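Local atomic coordinates of prolyl oligopeptidase (Novosphingobium capsulatum, PDB entry 1YR2), a protein that probably cleaves peptide bonds on the carboxyl side of proline, and to a lesser extent alanine, in oligopeptides as a serine peptidase. Residues A[101-114]-A[445-457]. Sequence-based numbering, arbitrary orientation.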
loop_
_atom_site.group_PDB
_atom_site.type_symbol
_atom_site.label_atom_id
_atom_site.label_comp_id
_atom_site.label_asym_id
_atom_site.label_seq_id
_atom_site.Cartn_x
_atom_site.Cartn_y
_atom_site.Cartn_z
ATOM N N ARG A 101 -4.291 -20.205 -12.252
ATOM C CA ARG A 101 -3.187 -19.796 -11.400
ATOM C C ARG A 101 -3.646 -18.706 -10.426
ATOM O O ARG A 101 -3.365 -18.797 -9.218
ATOM C CB ARG A 101 -1.988 -19.302 -12.202
ATOM C CG ARG A 101 -0.729 -19.132 -11.364
ATOM C CD ARG A 101 -0.174 -20.456 -10.925
ATOM N NE ARG A 101 0.742 -20.370 -9.809
ATOM C CZ ARG A 101 0.394 -20.498 -8.520
ATOM N NH1 ARG A 101 -0.891 -20.551 -8.123
ATOM N NH2 ARG A 101 1.336 -20.445 -7.609
ATOM N N MET A 102 -4.338 -17.688 -10.930
ATOM C CA MET A 102 -4.714 -16.554 -10.100
ATOM C C MET A 102 -5.684 -16.968 -8.995
ATOM O O MET A 102 -5.481 -16.596 -7.860
ATOM C CB MET A 102 -5.334 -15.417 -10.867
ATOM C CG MET A 102 -5.525 -14.206 -9.945
ATOM S SD MET A 102 -5.727 -12.772 -10.838
ATOM C CE MET A 102 -5.990 -11.506 -9.383
ATOM N N LYS A 103 -6.695 -17.757 -9.336
ATOM C CA LYS A 103 -7.626 -18.256 -8.344
ATOM C C LYS A 103 -6.832 -18.945 -7.204
ATOM O O LYS A 103 -7.143 -18.781 -6.043
ATOM C CB LYS A 103 -8.600 -19.254 -8.978
ATOM C CG LYS A 103 -9.777 -18.637 -9.761
ATOM C CD LYS A 103 -10.856 -19.719 -10.131
ATOM C CE LYS A 103 -11.898 -19.175 -11.119
ATOM N NZ LYS A 103 -12.559 -20.271 -11.941
ATOM N N ALA A 104 -5.817 -19.720 -7.538
ATOM C CA ALA A 104 -5.125 -20.513 -6.535
ATOM C C ALA A 104 -4.232 -19.640 -5.615
ATOM O O ALA A 104 -3.911 -20.074 -4.512
ATOM C CB ALA A 104 -4.314 -21.582 -7.180
ATOM N N LEU A 105 -3.923 -18.423 -6.067
ATOM C CA LEU A 105 -3.045 -17.469 -5.351
ATOM C C LEU A 105 -3.754 -16.552 -4.350
ATOM O O LEU A 105 -3.075 -15.906 -3.526
ATOM C CB LEU A 105 -2.326 -16.573 -6.356
ATOM C CG LEU A 105 -1.235 -17.204 -7.208
ATOM C CD1 LEU A 105 -0.760 -16.256 -8.263
ATOM C CD2 LEU A 105 -0.087 -17.575 -6.353
ATOM N N ILE A 106 -5.087 -16.464 -4.403
ATOM C CA ILE A 106 -5.851 -15.453 -3.597
ATOM C C ILE A 106 -5.963 -15.693 -2.093
ATOM O O ILE A 106 -5.791 -14.772 -1.303
ATOM C CB ILE A 106 -7.328 -15.306 -4.134
ATOM C CG1 ILE A 106 -7.342 -14.828 -5.571
ATOM C CG2 ILE A 106 -8.142 -14.300 -3.242
ATOM C CD1 ILE A 106 -6.415 -13.627 -5.795
ATOM N N ASP A 107 -6.310 -16.907 -1.702
ATOM C CA ASP A 107 -6.684 -17.216 -0.337
ATOM C C ASP A 107 -5.536 -18.005 0.269
ATOM O O ASP A 107 -5.140 -19.088 -0.238
ATOM C CB ASP A 107 -8.017 -17.997 -0.256
ATOM C CG ASP A 107 -9.189 -17.216 -0.885
ATOM O OD1 ASP A 107 -9.420 -16.042 -0.499
ATOM O OD2 ASP A 107 -9.914 -17.671 -1.818
ATOM N N TYR A 108 -4.960 -17.441 1.323
ATOM C CA TYR A 108 -3.938 -18.142 2.065
ATOM C C TYR A 108 -3.956 -17.626 3.508
ATOM O O TYR A 108 -4.435 -16.524 3.773
ATOM C CB TYR A 108 -2.563 -17.906 1.420
ATOM C CG TYR A 108 -2.298 -16.468 1.062
ATOM C CD1 TYR A 108 -1.734 -15.586 1.990
ATOM C CD2 TYR A 108 -2.655 -15.957 -0.185
ATOM C CE1 TYR A 108 -1.535 -14.240 1.685
ATOM C CE2 TYR A 108 -2.415 -14.599 -0.505
ATOM C CZ TYR A 108 -1.880 -13.759 0.424
ATOM O OH TYR A 108 -1.659 -12.421 0.119
ATOM N N GLU A 109 -3.421 -18.413 4.429
ATOM C CA GLU A 109 -3.360 -18.012 5.830
ATOM C C GLU A 109 -2.441 -16.815 6.065
ATOM O O GLU A 109 -1.459 -16.580 5.324
ATOM C CB GLU A 109 -2.914 -19.208 6.688
ATOM C CG GLU A 109 -1.453 -19.563 6.535
ATOM C CD GLU A 109 -1.092 -20.815 7.339
ATOM O OE1 GLU A 109 -1.602 -20.946 8.494
ATOM O OE2 GLU A 109 -0.296 -21.640 6.811
ATOM N N ARG A 110 -2.723 -16.081 7.143
ATOM C CA ARG A 110 -1.904 -14.923 7.515
ATOM C C ARG A 110 -1.766 -14.822 9.016
ATOM O O ARG A 110 -2.714 -14.977 9.741
ATOM C CB ARG A 110 -2.505 -13.617 6.988
ATOM C CG ARG A 110 -3.159 -13.696 5.610
ATOM C CD ARG A 110 -3.844 -12.384 5.155
ATOM N NE ARG A 110 -5.122 -12.140 5.851
ATOM C CZ ARG A 110 -5.280 -11.344 6.901
ATOM N NH1 ARG A 110 -4.249 -10.668 7.404
ATOM N NH2 ARG A 110 -6.479 -11.201 7.441
ATOM N N PHE A 111 -0.554 -14.555 9.463
ATOM C CA PHE A 111 -0.242 -14.351 10.873
ATOM C C PHE A 111 -0.014 -12.854 11.100
ATOM O O PHE A 111 0.570 -12.172 10.257
ATOM C CB PHE A 111 1.009 -15.136 11.295
ATOM C CG PHE A 111 0.815 -16.604 11.362
ATOM C CD1 PHE A 111 0.899 -17.364 10.209
ATOM C CD2 PHE A 111 0.551 -17.249 12.558
ATOM C CE1 PHE A 111 0.754 -18.759 10.279
ATOM C CE2 PHE A 111 0.426 -18.611 12.624
ATOM C CZ PHE A 111 0.498 -19.357 11.485
ATOM N N GLY A 112 -0.492 -12.345 12.230
ATOM C CA GLY A 112 -0.121 -11.017 12.681
ATOM C C GLY A 112 1.171 -11.018 13.451
ATOM O O GLY A 112 1.671 -12.056 13.874
ATOM N N LEU A 113 1.752 -9.834 13.668
ATOM C CA LEU A 113 2.923 -9.712 14.477
ATOM C C LEU A 113 2.541 -10.114 15.900
ATOM O O LEU A 113 1.565 -9.602 16.457
ATOM C CB LEU A 113 3.487 -8.292 14.471
ATOM C CG LEU A 113 4.182 -7.768 13.192
ATOM C CD1 LEU A 113 4.096 -6.237 13.140
ATOM C CD2 LEU A 113 5.664 -8.264 13.092
ATOM N N PRO A 114 3.350 -10.982 16.501
ATOM C CA PRO A 114 3.086 -11.442 17.855
ATOM C C PRO A 114 3.518 -10.502 18.975
ATOM O O PRO A 114 4.494 -9.772 18.828
ATOM C CB PRO A 114 3.842 -12.738 17.919
ATOM C CG PRO A 114 4.867 -12.653 16.949
ATOM C CD PRO A 114 4.436 -11.736 15.867
ATOM N N THR A 445 15.040 -14.341 10.396
ATOM C CA THR A 445 14.881 -15.739 10.067
ATOM C C THR A 445 13.393 -15.990 9.981
ATOM O O THR A 445 12.576 -15.194 10.462
ATOM C CB THR A 445 15.454 -16.679 11.176
ATOM O OG1 THR A 445 14.986 -16.260 12.455
ATOM C CG2 THR A 445 16.901 -16.585 11.310
ATOM N N PRO A 446 13.008 -17.098 9.393
ATOM C CA PRO A 446 11.573 -17.453 9.366
ATOM C C PRO A 446 10.948 -17.668 10.731
ATOM O O PRO A 446 11.579 -18.184 11.636
ATOM C CB PRO A 446 11.555 -18.749 8.524
ATOM C CG PRO A 446 12.817 -18.671 7.742
ATOM C CD PRO A 446 13.849 -18.041 8.639
ATOM N N TRP A 447 9.683 -17.271 10.878
ATOM C CA TRP A 447 8.913 -17.564 12.065
ATOM C C TRP A 447 7.898 -18.656 11.697
ATOM O O TRP A 447 8.283 -19.727 11.235
ATOM C CB TRP A 447 8.285 -16.263 12.606
ATOM C CG TRP A 447 7.634 -16.432 13.937
ATOM C CD1 TRP A 447 8.220 -16.951 15.078
ATOM C CD2 TRP A 447 6.263 -16.145 14.296
ATOM N NE1 TRP A 447 7.300 -17.004 16.093
ATOM C CE2 TRP A 447 6.094 -16.532 15.645
ATOM C CE3 TRP A 447 5.170 -15.591 13.618
ATOM C CZ2 TRP A 447 4.878 -16.374 16.328
ATOM C CZ3 TRP A 447 3.952 -15.441 14.273
ATOM C CH2 TRP A 447 3.818 -15.848 15.631
ATOM N N GLU A 448 6.616 -18.438 11.892
ATOM C CA GLU A 448 5.637 -19.433 11.538
ATOM C C GLU A 448 5.669 -19.756 10.074
ATOM O O GLU A 448 5.606 -18.849 9.222
ATOM C CB GLU A 448 4.227 -18.995 11.897
ATOM C CG GLU A 448 3.989 -19.000 13.403
ATOM C CD GLU A 448 3.803 -20.372 13.962
ATOM O OE1 GLU A 448 3.237 -21.246 13.270
ATOM O OE2 GLU A 448 4.212 -20.549 15.116
ATOM N N PRO A 449 5.719 -21.030 9.738
ATOM C CA PRO A 449 5.508 -21.401 8.324
ATOM C C PRO A 449 4.137 -20.963 7.801
ATOM O O PRO A 449 3.156 -20.985 8.539
ATOM C CB PRO A 449 5.584 -22.907 8.354
ATOM C CG PRO A 449 6.360 -23.241 9.555
ATOM C CD PRO A 449 6.020 -22.202 10.582
ATOM N N VAL A 450 4.087 -20.562 6.533
ATOM C CA VAL A 450 2.859 -20.147 5.858
ATOM C C VAL A 450 2.698 -21.013 4.619
ATOM O O VAL A 450 3.625 -21.110 3.809
ATOM C CB VAL A 450 2.946 -18.647 5.448
ATOM C CG1 VAL A 450 1.837 -18.238 4.537
ATOM C CG2 VAL A 450 2.872 -17.760 6.680
ATOM N N HIS A 451 1.541 -21.647 4.456
ATOM C CA HIS A 451 1.337 -22.509 3.312
ATOM C C HIS A 451 0.844 -21.706 2.081
ATOM O O HIS A 451 -0.265 -21.189 2.083
ATOM C CB HIS A 451 0.352 -23.652 3.620
ATOM C CG HIS A 451 0.039 -24.487 2.412
ATOM N ND1 HIS A 451 1.026 -25.063 1.630
ATOM C CD2 HIS A 451 -1.150 -24.814 1.831
ATOM C CE1 HIS A 451 0.456 -25.710 0.624
ATOM N NE2 HIS A 451 -0.861 -25.571 0.722
ATOM N N LEU A 452 1.693 -21.580 1.075
ATOM C CA LEU A 452 1.356 -20.882 -0.177
ATOM C C LEU A 452 1.435 -21.905 -1.306
ATOM O O LEU A 452 1.965 -22.995 -1.137
ATOM C CB LEU A 452 2.367 -19.777 -0.462
ATOM C CG LEU A 452 2.474 -18.653 0.589
ATOM C CD1 LEU A 452 3.458 -17.648 0.156
ATOM C CD2 LEU A 452 1.112 -18.026 0.751
ATOM N N THR A 453 0.931 -21.547 -2.472
ATOM C CA THR A 453 1.033 -22.435 -3.629
ATOM C C THR A 453 2.361 -22.308 -4.391
ATOM O O THR A 453 2.551 -22.957 -5.427
ATOM C CB THR A 453 -0.105 -22.204 -4.597
ATOM O OG1 THR A 453 -0.084 -20.845 -5.022
ATOM C CG2 THR A 453 -1.474 -22.443 -3.908
ATOM N N PHE A 454 3.257 -21.459 -3.912
ATOM C CA PHE A 454 4.577 -21.302 -4.500
ATOM C C PHE A 454 5.568 -21.104 -3.388
ATOM O O PHE A 454 5.186 -20.840 -2.244
ATOM C CB PHE A 454 4.579 -20.115 -5.487
ATOM C CG PHE A 454 4.264 -18.777 -4.836
ATOM C CD1 PHE A 454 2.964 -18.332 -4.681
ATOM C CD2 PHE A 454 5.276 -17.992 -4.379
ATOM C CE1 PHE A 454 2.698 -17.122 -4.051
ATOM C CE2 PHE A 454 5.006 -16.766 -3.765
ATOM C CZ PHE A 454 3.739 -16.339 -3.594
ATOM N N ASP A 455 6.852 -21.169 -3.723
ATOM C CA ASP A 455 7.922 -20.874 -2.778
ATOM C C ASP A 455 8.555 -19.538 -3.108
ATOM O O ASP A 455 9.175 -19.432 -4.156
ATOM C CB ASP A 455 8.993 -21.961 -2.903
ATOM C CG ASP A 455 10.120 -21.824 -1.884
ATOM O OD1 ASP A 455 10.231 -20.792 -1.161
ATOM O OD2 ASP A 455 10.950 -22.742 -1.733
ATOM N N PRO A 456 8.435 -18.537 -2.246
ATOM C CA PRO A 456 9.084 -17.237 -2.492
ATOM C C PRO A 456 10.575 -17.285 -2.888
ATOM O O PRO A 456 10.976 -16.473 -3.725
ATOM C CB PRO A 456 8.873 -16.467 -1.178
ATOM C CG PRO A 456 7.580 -17.033 -0.683
ATOM C CD PRO A 456 7.651 -18.534 -1.001
ATOM N N ALA A 457 11.353 -18.224 -2.360
ATOM C CA ALA A 457 12.759 -18.419 -2.770
ATOM C C ALA A 457 12.971 -18.929 -4.224
ATOM O O ALA A 457 14.099 -18.960 -4.708
ATOM C CB ALA A 457 13.433 -19.384 -1.807
HETATM O O HOH W 1 -2.394 -21.039 3.686
#
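Pro114 lays CG over one face of the Trp447 indole, 3.6 Å from Trp447 CH2. Glu448 CG lies against the opposite face; both carbons sit toward the rim. Glu448 also serves Phe111. Its CB sits over the centre of the Phe111 ring, 3.7 Å from the centroid, in a CH-pi contact. Phe111 CG lies anti to its own carbonyl carbon (chi1 -71°), which turns the ring to Glu448 and brings CD1 within 4.1 Å of Val450 CG2. The Glu448 carboxylate is held elsewhere, by a salt bridge to Arg138. This is the tightly packed end, within the beta-propeller.

Toward the peptidase domain the contact is looser and more polar. Glu109 OE2 accepts a hydrogen bond from His451 N, 3.0 Å away, through its anti lone pair. Glu109 OE1 takes one from Trp125 NE1, so both carboxylate oxygens have a donor. A water bridges Glu109 N and His451 O, beside the exposed His451. Further along, Arg101 points NH1 and NH2 end-on at one atom, Thr453 OG1, at 3.2 and 3.0 Å. The hydroxyl oxygen lies in the guanidinium plane, and Arg101 NE forms a salt bridge with Asp515. Replacing Arg101 with an alanine would probably leave Asp515 without this cationic mate and Thr453 OG1 without both donors. Leu105 CD2 adds an apolar touch, 3.6 Å from Phe454 CD1.

The segments contain the two neighbouring chain crossings between the beta-propeller and the alpha/beta-hydrolase domain, as in the prolyl oligopeptidase family. The propeller end is held mainly by aromatic and CH-pi packing; the other end relies more on directed hydrogen bonds, with the charge of Arg101 paired to Asp515.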